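PDB 6I60: alpha-rhamnosidase from Dictyoglomus thermophilum, which probably hydrolyses terminal non-reducing alpha-L-rhamnose residues in alpha-L-rhamnosides, as a glycoside hydrolase of the bacterial alpha-L-rhamnosidase family. Local coordinates for residues L490-T495 and Y527-N532. Sequence-based numbering, arbitrary orientation.
Sequences LMSIPT and YRKYLN
The ring of P494 lies over one face of the Y530 phenol, with CG above the middle of the aromatic ring. This is a CH-pi contact: P494 CG stands 3.6 Å from the centroid of the Y530 ring, close to its normal (12° off). CD of P494 follows over the CD1–CE1 side, 3.6 Å from Y530 CD1. On Y530, CG is anti to the backbone N (chi1 -171°), which carries the ring off helix 524-535 to face the proline. Y530 OH goes on to weak hydrogen bonds with the carbonyls of G505 and I548. I493 adds CG2, 4.4 Å from Y530 CD1 at an oblique approach. Next to Y530 on the helix, K529 bends at chi2 and chi4 to bring NZ 3.0 Å from S492 O; the donor sits about 50° above the carbonyl plane. That ammonium also makes a salt bridge to D533 and a hydrogen bond to Q220 O, so this buried charge has an acidic mate as well as carbonyls. With Y530 cut back to an alanine, P494 would probably lose the aromatic face it rests on, and a gap would open between loop and helix. The whole contact is buried packing of the loop after helix 473-488 on helix 524-535, inside the helical six-hairpin glycosidase domain, which in this family is an (alpha/alpha)6 barrel.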
# COMPACT_ATOMS: atom_id res chain seq x y z
N LEU A 490 -4.28 4.37 -1.29
CA LEU A 490 -2.83 4.30 -1.12
C LEU A 490 -2.26 5.68 -1.44
O LEU A 490 -1.94 5.98 -2.59
CB LEU A 490 -2.22 3.21 -2.01
CG LEU A 490 -2.48 1.76 -1.60
CD1 LEU A 490 -1.78 0.80 -2.55
CD2 LEU A 490 -2.04 1.50 -0.17
N MET A 491 -2.14 6.52 -0.42
CA MET A 491 -1.60 7.87 -0.55
C MET A 491 -0.44 8.03 0.43
O MET A 491 -0.54 8.80 1.39
CB MET A 491 -2.69 8.92 -0.31
CG MET A 491 -3.84 8.86 -1.30
SD MET A 491 -3.29 9.24 -2.97
CE MET A 491 -2.34 10.72 -2.68
N SER A 492 0.63 7.27 0.20
CA SER A 492 1.79 7.18 1.10
C SER A 492 1.41 6.52 2.42
O SER A 492 2.29 6.05 3.15
CB SER A 492 2.41 8.56 1.34
OG SER A 492 1.71 9.27 2.35
N ILE A 493 0.12 6.48 2.73
CA ILE A 493 -0.39 5.74 3.89
C ILE A 493 -1.67 5.03 3.49
O ILE A 493 -2.45 5.51 2.66
CB ILE A 493 -0.68 6.67 5.09
CG1 ILE A 493 -1.58 7.83 4.67
CG2 ILE A 493 0.62 7.18 5.70
CD1 ILE A 493 -2.24 8.54 5.84
N PRO A 494 -1.90 3.84 4.06
CA PRO A 494 -3.16 3.13 3.79
C PRO A 494 -4.33 3.85 4.45
O PRO A 494 -4.41 3.94 5.68
CB PRO A 494 -2.93 1.74 4.40
CG PRO A 494 -1.87 1.96 5.43
CD PRO A 494 -1.00 3.07 4.92
N THR A 495 -5.25 4.35 3.63
CA THR A 495 -6.38 5.13 4.11
C THR A 495 -7.67 4.31 4.09
O THR A 495 -7.76 3.26 3.45
CB THR A 495 -6.55 6.41 3.29
OG1 THR A 495 -7.02 6.07 1.97
CG2 THR A 495 -5.23 7.15 3.18
N TYR A 527 4.91 -0.93 2.98
CA TYR A 527 4.62 -1.33 4.35
C TYR A 527 5.80 -1.08 5.27
O TYR A 527 5.60 -0.82 6.47
CB TYR A 527 4.21 -2.80 4.38
CG TYR A 527 2.79 -3.03 3.94
CD1 TYR A 527 1.79 -2.11 4.25
CD2 TYR A 527 2.44 -4.15 3.20
CE1 TYR A 527 0.49 -2.30 3.84
CE2 TYR A 527 1.13 -4.35 2.78
CZ TYR A 527 0.16 -3.43 3.11
OH TYR A 527 -1.13 -3.62 2.70
N ARG A 528 7.03 -1.14 4.75
CA ARG A 528 8.19 -0.83 5.57
C ARG A 528 8.15 0.62 6.04
O ARG A 528 8.51 0.92 7.18
CB ARG A 528 9.47 -1.10 4.79
CG ARG A 528 9.95 -2.55 4.86
CD ARG A 528 11.10 -2.79 3.91
NE ARG A 528 12.36 -3.03 4.61
CZ ARG A 528 13.45 -2.28 4.47
NH1 ARG A 528 13.44 -1.24 3.65
NH2 ARG A 528 14.55 -2.58 5.16
N LYS A 529 7.70 1.53 5.17
CA LYS A 529 7.53 2.92 5.58
C LYS A 529 6.39 3.07 6.57
O LYS A 529 6.49 3.84 7.53
CB LYS A 529 7.29 3.80 4.34
CG LYS A 529 7.04 5.26 4.66
CD LYS A 529 5.61 5.65 4.34
CE LYS A 529 5.38 7.14 4.51
NZ LYS A 529 4.07 7.43 5.15
N TYR A 530 5.29 2.33 6.35
CA TYR A 530 4.15 2.43 7.26
C TYR A 530 4.46 1.78 8.60
O TYR A 530 3.99 2.25 9.65
CB TYR A 530 2.91 1.80 6.63
CG TYR A 530 1.64 2.06 7.41
CD1 TYR A 530 1.24 3.35 7.72
CD2 TYR A 530 0.85 1.00 7.85
CE1 TYR A 530 0.08 3.59 8.43
CE2 TYR A 530 -0.31 1.23 8.57
CZ TYR A 530 -0.69 2.53 8.86
OH TYR A 530 -1.84 2.76 9.57
N LEU A 531 5.23 0.69 8.59
CA LEU A 531 5.64 0.07 9.85
C LEU A 531 6.48 1.02 10.68
O LEU A 531 6.42 0.99 11.92
CB LEU A 531 6.42 -1.22 9.56
CG LEU A 531 5.57 -2.48 9.40
CD1 LEU A 531 6.46 -3.70 9.16
CD2 LEU A 531 4.68 -2.69 10.61
N ASN A 532 7.27 1.88 10.03
CA ASN A 532 7.98 2.92 10.76
C ASN A 532 7.01 3.94 11.34
O ASN A 532 7.23 4.44 12.45
CB ASN A 532 8.99 3.61 9.84
CG ASN A 532 10.24 2.78 9.62
OD1 ASN A 532 10.58 1.92 10.43
ND2 ASN A 532 10.92 3.03 8.51